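Local coordinates for beta-mannosidase (Trichoderma harzianum, PDB 4CVU), which probably hydrolyses terminal beta-linked mannose from the non-reducing ends of oligosaccharides, acting as a family 2 glycoside hydrolase, at residues A[682-687]-A[845-850]; A[690-695]-A[743-748]; A[716-721]-A[725-730]; A[852-857]-A[884-889]. All blocks are in the same frame, centred on the assembly; numbering follows the deposited sequence.

Overall arrangement
Three of the four contacts nest like shells, and none cross. Helix 664-692 opens contact 1 with residues 682-687 and contact 2 with 690-695. Contact 3 then closes the smallest loop, 716-721 folding back on 725-730 just as helix 729-736 begins. Contact 2 closes around it when strand 740-747 returns to the end of the long helix, and contact 1 closes around both when strand 841-849 reaches the same helix. Only afterwards does contact 4 open and close, joining 852-857 to the corner at the start of strand 884-890. Contacts 1 and 2 tie helix 664-692, probably of the catalytic barrel, to the following Ig-like sheets; contact 4 ties in the C-terminal Ig-fold, linked to contact 1 through Leu850.

Contact 1: A[682-687]-A[845-850]; sequences MYKSEI and HHNHFL. With CD (cadmium ion), chain Y.
The side-chain oxygen of Asn847 accepts two hydrogen bonds, one from across the contact and one from its own strand. Lys684 NZ donates to Asn847 OD1 at 2.9 Å, lying in the carbonyl plane on a lone pair. The backbone His848 N reaches the same OD1 at 2.7 Å, but from above that plane, so the two donors use different approaches to one atom. Lys684 and Asn847 reach toward each other from opposite directions: the lysine CG is anti to the backbone N (chi1 178°) and the rest of the chain is fully extended, which carries the ammonium from the helix to the strand. Beyond the amide oxygen, a bridging water accepts from Lys684 NZ at 2.8 Å and donates to His848 O. The other end of the amide is fixed as well, since Asn847 ND2 is bonded to Ala742 O. His848 turns its ring to a cadmium ion, held by ND1 at 2.5 Å with two waters. Metal binding at ND1, with the ammonium nearby, would probably disfavour a positively charged ring. The contact joins helix 664-692 by a lysine-asparagine hydrogen bond to an outermost strand of an antiparallel sheet of the Ig-like domain.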
loop_
_atom_site.group_PDB
_atom_site.type_symbol
_atom_site.label_atom_id
_atom_site.label_comp_id
_atom_site.label_asym_id
_atom_site.label_seq_id
_atom_site.Cartn_x
_atom_site.Cartn_y
_atom_site.Cartn_z
ATOM N N MET A 682 2.632 4.198 31.886
ATOM C CA MET A 682 1.427 3.845 32.664
ATOM C C MET A 682 1.413 2.371 33.103
ATOM O O MET A 682 1.095 2.095 34.241
ATOM C CB MET A 682 0.134 4.229 31.947
ATOM C CG MET A 682 -1.073 4.264 32.896
ATOM S SD MET A 682 -2.660 4.463 32.054
ATOM C CE MET A 682 -2.652 2.950 31.121
ATOM N N TYR A 683 1.802 1.435 32.230
ATOM C CA TYR A 683 1.801 0.030 32.618
ATOM C C TYR A 683 2.825 -0.212 33.724
ATOM O O TYR A 683 2.528 -0.884 34.722
ATOM C CB TYR A 683 2.059 -0.911 31.413
ATOM C CG TYR A 683 0.879 -1.099 30.487
ATOM C CD1 TYR A 683 0.165 -0.008 30.022
ATOM C CD2 TYR A 683 0.546 -2.343 29.992
ATOM C CE1 TYR A 683 -0.889 -0.161 29.148
ATOM C CE2 TYR A 683 -0.499 -2.499 29.093
ATOM C CZ TYR A 683 -1.192 -1.393 28.681
ATOM O OH TYR A 683 -2.243 -1.497 27.817
ATOM N N LYS A 684 4.016 0.384 33.565
ATOM C CA LYS A 684 5.079 0.345 34.586
ATOM C C LYS A 684 4.540 0.824 35.910
ATOM O O LYS A 684 4.736 0.189 36.953
ATOM C CB LYS A 684 6.225 1.237 34.159
ATOM C CG LYS A 684 7.369 1.337 35.125
ATOM C CD LYS A 684 8.207 2.588 34.832
ATOM C CE LYS A 684 9.352 2.763 35.766
ATOM N NZ LYS A 684 10.132 4.000 35.438
ATOM N N SER A 685 3.879 1.968 35.848
ATOM C CA SER A 685 3.275 2.541 37.042
ATOM C C SER A 685 2.261 1.584 37.726
ATOM O O SER A 685 2.172 1.515 38.994
ATOM C CB SER A 685 2.614 3.870 36.709
ATOM O OG SER A 685 2.092 4.483 37.892
ATOM N N GLU A 686 1.483 0.850 36.925
ATOM C CA GLU A 686 0.563 -0.098 37.496
ATOM C C GLU A 686 1.272 -1.352 37.956
ATOM O O GLU A 686 1.030 -1.821 39.045
ATOM C CB GLU A 686 -0.597 -0.428 36.547
ATOM C CG GLU A 686 -1.567 0.721 36.386
ATOM C CD GLU A 686 -2.822 0.363 35.638
ATOM O OE1 GLU A 686 -3.433 -0.664 35.900
ATOM O OE2 GLU A 686 -3.237 1.157 34.795
ATOM N N ILE A 687 2.150 -1.922 37.126
ATOM C CA ILE A 687 2.790 -3.156 37.512
ATOM C C ILE A 687 3.585 -3.069 38.827
ATOM O O ILE A 687 3.557 -3.996 39.627
ATOM C CB ILE A 687 3.757 -3.662 36.429
ATOM C CG1 ILE A 687 2.954 -4.100 35.198
ATOM C CG2 ILE A 687 4.541 -4.825 37.034
ATOM C CD1 ILE A 687 3.784 -4.411 33.956
ATOM N N HIS A 845 18.728 -4.459 38.294
ATOM C CA HIS A 845 17.585 -3.739 37.761
ATOM C C HIS A 845 17.975 -2.270 37.591
ATOM O O HIS A 845 18.515 -1.693 38.501
ATOM C CB HIS A 845 16.422 -3.833 38.754
ATOM C CG HIS A 845 15.184 -3.164 38.300
ATOM N ND1 HIS A 845 14.577 -2.158 39.007
ATOM C CD2 HIS A 845 14.433 -3.359 37.192
ATOM C CE1 HIS A 845 13.500 -1.771 38.359
ATOM N NE2 HIS A 845 13.387 -2.493 37.262
ATOM N N HIS A 846 17.675 -1.702 36.432
ATOM C CA HIS A 846 17.901 -0.300 36.100
ATOM C C HIS A 846 16.566 0.433 36.037
ATOM O O HIS A 846 15.581 -0.105 35.607
ATOM C CB HIS A 846 18.661 -0.166 34.785
ATOM C CG HIS A 846 19.981 -0.853 34.810
ATOM N ND1 HIS A 846 20.111 -2.219 34.658
ATOM C CD2 HIS A 846 21.229 -0.386 35.064
ATOM C CE1 HIS A 846 21.384 -2.556 34.783
ATOM N NE2 HIS A 846 22.081 -1.462 35.037
ATOM N N ASN A 847 16.557 1.658 36.496
ATOM C CA ASN A 847 15.345 2.450 36.557
ATOM C C ASN A 847 15.739 3.924 36.686
ATOM O O ASN A 847 16.942 4.249 36.786
ATOM C CB ASN A 847 14.497 2.002 37.745
ATOM C CG ASN A 847 13.039 2.399 37.619
ATOM O OD1 ASN A 847 12.643 3.160 36.726
ATOM N ND2 ASN A 847 12.229 1.861 38.502
ATOM N N HIS A 848 14.754 4.814 36.639
ATOM C CA HIS A 848 14.984 6.234 36.850
ATOM C C HIS A 848 13.774 6.933 37.467
ATOM O O HIS A 848 12.650 6.433 37.390
ATOM C CB HIS A 848 15.338 6.908 35.523
ATOM C CG HIS A 848 14.145 7.317 34.723
ATOM N ND1 HIS A 848 13.214 6.419 34.270
ATOM C CD2 HIS A 848 13.699 8.533 34.342
ATOM C CE1 HIS A 848 12.255 7.054 33.623
ATOM N NE2 HIS A 848 12.536 8.340 33.640
ATOM N N PHE A 849 14.001 8.110 38.044
ATOM C CA PHE A 849 12.921 8.956 38.519
ATOM C C PHE A 849 13.112 10.396 38.054
ATOM O O PHE A 849 14.145 11.030 38.329
ATOM C CB PHE A 849 12.803 8.955 40.029
ATOM C CG PHE A 849 11.832 9.976 40.544
ATOM C CD1 PHE A 849 10.472 9.872 40.248
ATOM C CD2 PHE A 849 12.254 11.042 41.308
ATOM C CE1 PHE A 849 9.554 10.818 40.723
ATOM C CE2 PHE A 849 11.347 11.988 41.787
ATOM C CZ PHE A 849 9.995 11.881 41.490
ATOM N N LEU A 850 12.105 10.903 37.369
ATOM C CA LEU A 850 12.093 12.250 36.883
ATOM C C LEU A 850 11.091 13.036 37.728
ATOM O O LEU A 850 9.922 12.685 37.769
ATOM C CB LEU A 850 11.681 12.232 35.430
ATOM C CG LEU A 850 12.062 13.434 34.587
ATOM C CD1 LEU A 850 13.560 13.438 34.283
ATOM C CD2 LEU A 850 11.254 13.421 33.302
HETATM CD CD CD Y . 13.993 4.683 32.575
HETATM O O HOH W 1 9.943 5.653 37.674
HETATM O O HOH W 2 13.612 5.753 30.046
HETATM O O HOH W 3 16.464 3.392 32.564
#

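Contact 2: A[690-695]-A[743-748]; sequences YRRGSG and SAFWNY
Arg692 lays its guanidinium flat on the ring of Phe745, a cation-pi stack with planes only 6° apart and centres 3.6 Å from each other. The groups arrive from opposite directions and overlap broadly: NH1 sits over the middle of the ring, while the guanidinium carbon Arg692 CZ comes within 3.2 Å of Phe745 CE2. Aliphatic carbon joins in, with Arg692 CD 3.6 Å from Phe745 CZ. The arginine leaves the helix with CG anti to the backbone N, then bends at its third torsion (65°), and this kink turns the flat group parallel to the ring. In the next shell, Trp756 makes a second cation-pi contact with Arg692 and also meets Phe745, so one aromatic cluster receives the charge. Further out, the chain passes into a 3-10 turn in which Arg691 O is gripped twice by Ser694, by its backbone N and, at 2.8 Å, by its OG. The stack is a cation-pi interaction that joins the C-terminal part of helix 664-692 to strand 740-747, outermost in its sheet within the chain, of an Ig-like beta-sandwich.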
loop_
_atom_site.group_PDB
_atom_site.type_symbol
_atom_site.label_atom_id
_atom_site.label_comp_id
_atom_site.label_asym_id
_atom_site.label_seq_id
_atom_site.Cartn_x
_atom_site.Cartn_y
_atom_site.Cartn_z
ATOM N N TYR A 690 1.069 -3.071 41.672
ATOM C CA TYR A 690 0.534 -4.422 41.898
ATOM C C TYR A 690 1.566 -5.322 42.608
ATOM O O TYR A 690 1.234 -6.022 43.569
ATOM C CB TYR A 690 0.063 -5.093 40.594
ATOM C CG TYR A 690 -1.070 -4.385 39.889
ATOM C CD1 TYR A 690 -2.146 -3.849 40.602
ATOM C CD2 TYR A 690 -1.040 -4.197 38.483
ATOM C CE1 TYR A 690 -3.156 -3.154 39.949
ATOM C CE2 TYR A 690 -2.051 -3.513 37.838
ATOM C CZ TYR A 690 -3.107 -2.990 38.561
ATOM O OH TYR A 690 -4.144 -2.299 37.906
ATOM N N ARG A 691 2.813 -5.281 42.135
ATOM C CA ARG A 691 3.856 -6.113 42.714
ATOM C C ARG A 691 4.215 -5.801 44.150
ATOM O O ARG A 691 4.416 -6.705 44.916
ATOM C CB ARG A 691 5.110 -6.023 41.923
ATOM C CG ARG A 691 4.961 -6.719 40.578
ATOM C CD ARG A 691 6.331 -6.864 39.975
ATOM N NE ARG A 691 7.190 -7.805 40.708
ATOM C CZ ARG A 691 8.395 -8.183 40.271
ATOM N NH1 ARG A 691 8.863 -7.711 39.107
ATOM N NH2 ARG A 691 9.119 -9.061 40.960
ATOM N N ARG A 692 4.387 -4.527 44.456
ATOM C CA ARG A 692 4.547 -4.068 45.863
ATOM C C ARG A 692 3.434 -4.570 46.796
ATOM O O ARG A 692 3.634 -4.795 48.008
ATOM C CB ARG A 692 4.601 -2.538 45.902
ATOM C CG ARG A 692 4.789 -1.975 47.310
ATOM C CD ARG A 692 4.761 -0.465 47.378
ATOM N NE ARG A 692 3.456 0.072 47.018
ATOM C CZ ARG A 692 3.163 1.370 46.963
ATOM N NH1 ARG A 692 4.078 2.291 47.257
ATOM N NH2 ARG A 692 1.943 1.757 46.594
ATOM N N GLY A 693 2.229 -4.662 46.253
ATOM C CA GLY A 693 1.094 -5.191 46.988
ATOM C C GLY A 693 1.265 -6.612 47.526
ATOM O O GLY A 693 0.535 -7.003 48.404
ATOM N N SER A 694 2.229 -7.366 46.992
ATOM C CA SER A 694 2.569 -8.695 47.494
ATOM C C SER A 694 2.905 -8.661 48.972
ATOM O O SER A 694 2.617 -9.611 49.679
ATOM C CB SER A 694 3.777 -9.270 46.730
ATOM O OG SER A 694 4.960 -8.505 46.978
ATOM N N GLY A 695 3.544 -7.573 49.411
ATOM C CA GLY A 695 3.912 -7.381 50.824
ATOM C C GLY A 695 2.995 -6.507 51.662
ATOM O O GLY A 695 3.357 -6.149 52.769
ATOM N N SER A 743 11.632 0.432 42.708
ATOM C CA SER A 743 10.520 1.111 42.080
ATOM C C SER A 743 10.299 2.469 42.731
ATOM O O SER A 743 10.320 2.563 43.961
ATOM C CB SER A 743 9.251 0.260 42.199
ATOM O OG SER A 743 9.347 -0.970 41.471
ATOM N N ALA A 744 10.074 3.503 41.906
ATOM C CA ALA A 744 9.878 4.872 42.393
ATOM C C ALA A 744 8.414 5.234 42.368
ATOM O O ALA A 744 7.797 5.202 41.320
ATOM C CB ALA A 744 10.659 5.866 41.540
ATOM N N PHE A 745 7.887 5.601 43.524
ATOM C CA PHE A 745 6.484 5.989 43.689
ATOM C C PHE A 745 6.428 7.478 43.979
ATOM O O PHE A 745 6.978 7.938 44.995
ATOM C CB PHE A 745 5.846 5.239 44.864
ATOM C CG PHE A 745 5.587 3.785 44.590
ATOM C CD1 PHE A 745 6.583 2.840 44.757
ATOM C CD2 PHE A 745 4.341 3.362 44.187
ATOM C CE1 PHE A 745 6.350 1.493 44.514
ATOM C CE2 PHE A 745 4.088 2.018 43.939
ATOM C CZ PHE A 745 5.090 1.080 44.104
ATOM N N TRP A 746 5.767 8.230 43.112
ATOM C CA TRP A 746 5.712 9.679 43.266
ATOM C C TRP A 746 4.300 10.133 43.580
ATOM O O TRP A 746 3.404 10.033 42.744
ATOM C CB TRP A 746 6.220 10.369 42.002
ATOM C CG TRP A 746 6.326 11.896 42.120
ATOM C CD1 TRP A 746 6.578 12.635 43.259
ATOM C CD2 TRP A 746 6.220 12.837 41.049
ATOM N NE1 TRP A 746 6.614 13.970 42.955
ATOM C CE2 TRP A 746 6.403 14.126 41.608
ATOM C CE3 TRP A 746 5.980 12.719 39.668
ATOM C CZ2 TRP A 746 6.347 15.296 40.827
ATOM C CZ3 TRP A 746 5.924 13.880 38.892
ATOM C CH2 TRP A 746 6.105 15.150 39.476
ATOM N N ASN A 747 4.089 10.588 44.806
ATOM C CA ASN A 747 2.859 11.262 45.141
ATOM C C ASN A 747 3.069 12.721 44.766
ATOM O O ASN A 747 3.758 13.443 45.461
ATOM C CB ASN A 747 2.533 11.087 46.622
ATOM C CG ASN A 747 1.172 11.634 46.982
ATOM O OD1 ASN A 747 0.680 12.567 46.341
ATOM N ND2 ASN A 747 0.542 11.052 48.001
ATOM N N TYR A 748 2.497 13.145 43.647
ATOM C CA TYR A 748 2.809 14.466 43.100
ATOM C C TYR A 748 1.972 15.598 43.680
ATOM O O TYR A 748 2.303 16.753 43.476
ATOM C CB TYR A 748 2.753 14.472 41.564
ATOM C CG TYR A 748 1.475 13.918 40.954
ATOM C CD1 TYR A 748 0.300 14.665 40.951
ATOM C CD2 TYR A 748 1.455 12.650 40.353
ATOM C CE1 TYR A 748 -0.864 14.163 40.381
ATOM C CE2 TYR A 748 0.306 12.144 39.776
ATOM C CZ TYR A 748 -0.854 12.891 39.803
ATOM O OH TYR A 748 -1.994 12.403 39.240
#

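Contact 3: A[716-721]-A[725-730]; sequences TWAGLE and RWKVLP
A tight hairpin-like turn, closed by a single antiparallel bridge, brings the loop after barrel strand 702-705 into helix 729-736. Leu720 and Trp726 are its non-hydrogen-bonded pair, flanked by two straight backbone bonds: Glu721 N to Arg725 O at 2.9 Å, and Lys727 N to Gly719 O at 3.1 Å. On one side of the bridge Leu720 runs alongside Trp726 and sets CD2 over the face of the indole, a CH-pi contact 3.7 Å from the centroid of the five-membered ring. Pro730 CB leans on that same ring face, and Pro730 CG touches Leu720 CD2. Where the two segments converge, Leu729 CD2 packs on the CA of Gly719.

The polar side chains follow the turn. Glu721 and Arg725 point the same way without forming a salt bridge; Glu721 OE1 is instead held by Ser602 and Thr605, and the Arg725 guanidinium bonds to His891 O. Water joins Glu721 OE2 to Trp726 O. Lys727 runs extended past the Ala718 carbonyl, its CG anti to its own carbonyl carbon (chi1 -62°) and its CD and CE beside the Ala718 oxygen; the ammonium is held chiefly by Ser599 OG and a water. Upstream, Thr716 OG1 forms an ST turn with Ala718 N and also bonds Asp710. Lys727 NZ also makes a weak hydrogen bond to Ala718 O, 3.1 Å long.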
loop_
_atom_site.group_PDB
_atom_site.type_symbol
_atom_site.label_atom_id
_atom_site.label_comp_id
_atom_site.label_asym_id
_atom_site.label_seq_id
_atom_site.Cartn_x
_atom_site.Cartn_y
_atom_site.Cartn_z
ATOM N N THR A 716 -4.145 -0.246 19.373
ATOM C CA THR A 716 -4.733 -1.094 20.431
ATOM C C THR A 716 -3.961 -1.101 21.750
ATOM O O THR A 716 -2.975 -0.382 21.953
ATOM C CB THR A 716 -4.749 -2.577 19.988
ATOM O OG1 THR A 716 -3.432 -3.095 20.208
ATOM C CG2 THR A 716 -5.193 -2.795 18.469
ATOM N N TRP A 717 -4.347 -1.994 22.630
ATOM C CA TRP A 717 -3.657 -2.201 23.913
ATOM C C TRP A 717 -2.413 -3.137 23.805
ATOM O O TRP A 717 -1.753 -3.412 24.815
ATOM C CB TRP A 717 -4.631 -2.761 24.965
ATOM C CG TRP A 717 -5.903 -2.000 25.206
ATOM C CD1 TRP A 717 -6.182 -1.209 26.311
ATOM C CD2 TRP A 717 -7.114 -2.005 24.422
ATOM N NE1 TRP A 717 -7.414 -0.667 26.203
ATOM C CE2 TRP A 717 -8.032 -1.145 25.077
ATOM C CE3 TRP A 717 -7.491 -2.593 23.213
ATOM C CZ2 TRP A 717 -9.292 -0.857 24.553
ATOM C CZ3 TRP A 717 -8.751 -2.326 22.698
ATOM C CH2 TRP A 717 -9.648 -1.452 23.368
ATOM N N ALA A 718 -2.099 -3.636 22.596
ATOM C CA ALA A 718 -1.024 -4.594 22.427
ATOM C C ALA A 718 0.330 -4.037 22.789
ATOM O O ALA A 718 0.559 -2.810 22.707
ATOM C CB ALA A 718 -1.005 -5.095 20.963
ATOM N N GLY A 719 1.223 -4.925 23.257
ATOM C CA GLY A 719 2.618 -4.634 23.417
ATOM C C GLY A 719 3.396 -5.186 22.209
ATOM O O GLY A 719 4.455 -4.711 21.929
ATOM N N LEU A 720 2.862 -6.184 21.557
ATOM C CA LEU A 720 3.510 -6.814 20.364
ATOM C C LEU A 720 2.575 -6.638 19.194
ATOM O O LEU A 720 1.418 -7.029 19.252
ATOM C CB LEU A 720 3.746 -8.289 20.596
ATOM C CG LEU A 720 4.475 -8.747 21.877
ATOM C CD1 LEU A 720 4.523 -10.260 21.900
ATOM C CD2 LEU A 720 5.856 -8.160 22.049
ATOM N N GLU A 721 3.119 -6.095 18.111
ATOM C CA GLU A 721 2.360 -5.720 16.943
ATOM C C GLU A 721 2.203 -6.993 16.075
ATOM O O GLU A 721 2.788 -8.049 16.394
ATOM C CB GLU A 721 3.055 -4.512 16.230
ATOM C CG GLU A 721 3.171 -3.238 17.091
ATOM C CD GLU A 721 4.092 -2.160 16.496
ATOM O OE1 GLU A 721 4.513 -2.282 15.324
ATOM O OE2 GLU A 721 4.364 -1.154 17.177
ATOM N N ARG A 725 6.638 -7.112 16.170
ATOM C CA ARG A 725 7.534 -6.005 16.509
ATOM C C ARG A 725 7.133 -5.530 17.894
ATOM O O ARG A 725 5.978 -5.376 18.133
ATOM C CB ARG A 725 7.312 -4.799 15.566
ATOM C CG ARG A 725 8.179 -3.577 15.924
ATOM C CD ARG A 725 8.010 -2.391 15.010
ATOM N NE ARG A 725 8.672 -2.641 13.730
ATOM C CZ ARG A 725 9.923 -2.281 13.399
ATOM N NH1 ARG A 725 10.700 -1.613 14.236
ATOM N NH2 ARG A 725 10.409 -2.617 12.185
ATOM N N TRP A 726 8.114 -5.269 18.719
ATOM C CA TRP A 726 7.941 -4.697 20.053
ATOM C C TRP A 726 7.629 -3.196 20.017
ATOM O O TRP A 726 8.359 -2.414 19.441
ATOM C CB TRP A 726 9.202 -4.940 20.840
ATOM C CG TRP A 726 9.379 -6.343 21.274
ATOM C CD1 TRP A 726 9.012 -7.437 20.614
ATOM C CD2 TRP A 726 9.932 -6.791 22.516
ATOM N NE1 TRP A 726 9.327 -8.572 21.326
ATOM C CE2 TRP A 726 9.899 -8.201 22.500
ATOM C CE3 TRP A 726 10.509 -6.145 23.604
ATOM C CZ2 TRP A 726 10.359 -8.969 23.550
ATOM C CZ3 TRP A 726 10.992 -6.910 24.642
ATOM C CH2 TRP A 726 10.883 -8.319 24.618
ATOM N N LYS A 727 6.566 -2.806 20.708
ATOM C CA LYS A 727 6.345 -1.437 21.097
ATOM C C LYS A 727 7.343 -1.104 22.192
ATOM O O LYS A 727 8.205 -1.921 22.523
ATOM C CB LYS A 727 4.914 -1.231 21.628
ATOM C CG LYS A 727 3.816 -1.509 20.605
ATOM C CD LYS A 727 2.484 -0.894 21.031
ATOM C CE LYS A 727 1.372 -1.280 20.050
ATOM N NZ LYS A 727 -0.022 -0.882 20.411
ATOM N N VAL A 728 7.211 0.105 22.747
ATOM C CA VAL A 728 7.955 0.512 23.913
ATOM C C VAL A 728 7.529 -0.332 25.127
ATOM O O VAL A 728 8.378 -0.681 25.928
ATOM C CB VAL A 728 7.804 2.013 24.231
ATOM C CG1 VAL A 728 8.557 2.414 25.490
ATOM C CG2 VAL A 728 8.324 2.850 23.080
ATOM N N LEU A 729 6.245 -0.685 25.228
ATOM C CA LEU A 729 5.705 -1.401 26.401
ATOM C C LEU A 729 6.477 -2.655 26.872
ATOM O O LEU A 729 6.823 -2.787 28.027
ATOM C CB LEU A 729 4.246 -1.782 26.173
ATOM C CG LEU A 729 3.605 -2.707 27.210
ATOM C CD1 LEU A 729 3.622 -2.081 28.605
ATOM C CD2 LEU A 729 2.189 -2.946 26.736
ATOM N N PRO A 730 6.716 -3.591 25.976
ATOM C CA PRO A 730 7.366 -4.841 26.393
ATOM C C PRO A 730 8.780 -4.666 26.902
ATOM O O PRO A 730 9.226 -5.539 27.643
ATOM C CB PRO A 730 7.309 -5.726 25.096
ATOM C CG PRO A 730 7.009 -4.776 24.013
ATOM C CD PRO A 730 6.217 -3.643 24.602
HETATM O O HOH W 4 -1.072 -1.617 18.116
HETATM O O HOH W 5 6.924 -0.572 17.731
#

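Contact 4: A[852-857]-A[884-889]; sequences VWPNQA and SLYTWL
Pro854 starts a 3-10 turn, 854-856, that faces the corner made by Leu885 and Tyr886, with the CA atoms of Pro854 and Leu885 8.8 Å apart. At the corner Tyr886 adopts a left-handed conformation (phi 58°, psi 48°); its CB bond heads toward the turn, and the ring brings OH to Pro854 CG. The two side chains cross at a slant: Pro854 CG lies 3.6 Å from Tyr886 OH, and Pro854 CB approaches the ring at CE2, 4.3 Å away. Next to them Ala857 CB meets Leu885 CD1 at 4.3 Å, an apolar touch between the end of the turn and the start of the corner. The turn is braced from within, because Gln856 OE1 accepts from Trp853 N at 3.1 Å on a lone pair. The Tyr886 hydroxyl is hydrogen-bonded to Asp681 OD2, on helix 664-692, and a cadmium ion lies about 6 Å from the side chain. With two apolar pairs and only about 109 Å² buried, the contact is light and van der Waals in nature, joining the linker to the C-terminal Ig-fold.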
loop_
_atom_site.group_PDB
_atom_site.type_symbol
_atom_site.label_atom_id
_atom_site.label_comp_id
_atom_site.label_asym_id
_atom_site.label_seq_id
_atom_site.Cartn_x
_atom_site.Cartn_y
_atom_site.Cartn_z
ATOM N N VAL A 852 9.723 15.848 37.334
ATOM C CA VAL A 852 8.662 16.505 36.568
ATOM C C VAL A 852 8.157 15.533 35.500
ATOM O O VAL A 852 8.729 14.470 35.324
ATOM C CB VAL A 852 9.168 17.802 35.896
ATOM C CG1 VAL A 852 9.544 18.841 36.950
ATOM C CG2 VAL A 852 10.342 17.501 34.972
ATOM N N TRP A 853 7.099 15.914 34.784
ATOM C CA TRP A 853 6.582 15.085 33.694
ATOM C C TRP A 853 7.567 15.165 32.538
ATOM O O TRP A 853 8.299 16.149 32.409
ATOM C CB TRP A 853 5.180 15.515 33.259
ATOM C CG TRP A 853 4.223 15.465 34.402
ATOM C CD1 TRP A 853 3.583 16.514 34.970
ATOM C CD2 TRP A 853 3.845 14.301 35.159
ATOM N NE1 TRP A 853 2.806 16.077 36.026
ATOM C CE2 TRP A 853 2.950 14.725 36.159
ATOM C CE3 TRP A 853 4.156 12.940 35.067
ATOM C CZ2 TRP A 853 2.379 13.840 37.087
ATOM C CZ3 TRP A 853 3.590 12.054 35.989
ATOM C CH2 TRP A 853 2.714 12.512 36.987
ATOM N N PRO A 854 7.602 14.127 31.701
ATOM C CA PRO A 854 8.561 14.168 30.602
ATOM C C PRO A 854 8.488 15.449 29.781
ATOM O O PRO A 854 9.535 15.970 29.383
ATOM C CB PRO A 854 8.215 12.936 29.766
ATOM C CG PRO A 854 7.568 12.003 30.716
ATOM C CD PRO A 854 6.921 12.818 31.820
ATOM N N ASN A 855 7.285 15.994 29.553
ATOM C CA ASN A 855 7.158 17.240 28.777
ATOM C C ASN A 855 7.709 18.489 29.422
ATOM O O ASN A 855 7.759 19.523 28.785
ATOM C CB ASN A 855 5.697 17.501 28.301
ATOM C CG ASN A 855 4.702 17.633 29.448
ATOM O OD1 ASN A 855 5.058 17.552 30.627
ATOM N ND2 ASN A 855 3.430 17.752 29.094
ATOM N N GLN A 856 8.094 18.409 30.687
ATOM C CA GLN A 856 8.641 19.544 31.407
ATOM C C GLN A 856 10.166 19.483 31.525
ATOM O O GLN A 856 10.795 20.472 31.921
ATOM C CB GLN A 856 8.017 19.573 32.791
ATOM C CG GLN A 856 6.527 19.885 32.724
ATOM C CD GLN A 856 5.829 19.801 34.071
ATOM O OE1 GLN A 856 5.938 18.807 34.812
ATOM N NE2 GLN A 856 5.056 20.831 34.371
ATOM N N ALA A 857 10.754 18.335 31.191
ATOM C CA ALA A 857 12.188 18.133 31.337
ATOM C C ALA A 857 12.962 18.936 30.311
ATOM O O ALA A 857 12.734 18.807 29.105
ATOM C CB ALA A 857 12.548 16.666 31.187
ATOM N N SER A 884 20.533 11.351 27.925
ATOM C CA SER A 884 19.480 11.000 26.998
ATOM C C SER A 884 18.379 10.261 27.718
ATOM O O SER A 884 18.658 9.266 28.373
ATOM C CB SER A 884 20.054 10.112 25.896
ATOM O OG SER A 884 19.003 9.396 25.317
ATOM N N LEU A 885 17.130 10.714 27.590
ATOM C CA LEU A 885 15.987 10.031 28.185
ATOM C C LEU A 885 15.230 9.232 27.134
ATOM O O LEU A 885 15.076 9.692 26.011
ATOM C CB LEU A 885 15.021 11.049 28.830
ATOM C CG LEU A 885 15.611 11.924 29.915
ATOM C CD1 LEU A 885 14.546 12.868 30.504
ATOM C CD2 LEU A 885 16.190 11.018 30.982
ATOM N N TYR A 886 14.760 8.037 27.510
ATOM C CA TYR A 886 13.920 7.200 26.681
ATOM C C TYR A 886 14.692 6.932 25.386
ATOM O O TYR A 886 14.138 7.151 24.334
ATOM C CB TYR A 886 12.579 7.846 26.298
ATOM C CG TYR A 886 11.681 8.107 27.497
ATOM C CD1 TYR A 886 10.869 7.129 27.993
ATOM C CD2 TYR A 886 11.684 9.325 28.107
ATOM C CE1 TYR A 886 10.049 7.354 29.131
ATOM C CE2 TYR A 886 10.869 9.571 29.241
ATOM C CZ TYR A 886 10.047 8.573 29.715
ATOM O OH TYR A 886 9.210 8.768 30.863
ATOM N N THR A 887 15.957 6.548 25.515
ATOM C CA THR A 887 16.801 6.182 24.345
ATOM C C THR A 887 16.184 5.011 23.663
ATOM O O THR A 887 15.820 4.052 24.343
ATOM C CB THR A 887 18.208 5.823 24.848
ATOM O OG1 THR A 887 18.673 6.868 25.712
ATOM C CG2 THR A 887 19.216 5.639 23.706
ATOM N N TRP A 888 16.133 5.005 22.304
ATOM C CA TRP A 888 15.250 4.096 21.620
ATOM C C TRP A 888 15.889 3.690 20.328
ATOM O O TRP A 888 16.110 4.552 19.503
ATOM C CB TRP A 888 13.896 4.785 21.317
ATOM C CG TRP A 888 12.921 3.897 20.597
ATOM C CD1 TRP A 888 12.537 3.989 19.277
ATOM C CD2 TRP A 888 12.260 2.743 21.132
ATOM N NE1 TRP A 888 11.633 2.974 18.976
ATOM C CE2 TRP A 888 11.461 2.189 20.091
ATOM C CE3 TRP A 888 12.230 2.144 22.388
ATOM C CZ2 TRP A 888 10.684 1.075 20.275
ATOM C CZ3 TRP A 888 11.446 1.014 22.567
ATOM C CH2 TRP A 888 10.691 0.488 21.529
ATOM N N LEU A 889 16.122 2.395 20.183
ATOM C CA LEU A 889 16.635 1.788 18.961
ATOM C C LEU A 889 15.479 1.268 18.186
ATOM O O LEU A 889 14.567 0.684 18.766
ATOM C CB LEU A 889 17.553 0.644 19.331
ATOM C CG LEU A 889 18.807 1.065 20.132
ATOM C CD1 LEU A 889 19.276 -0.085 20.988
ATOM C CD2 LEU A 889 19.896 1.494 19.206
#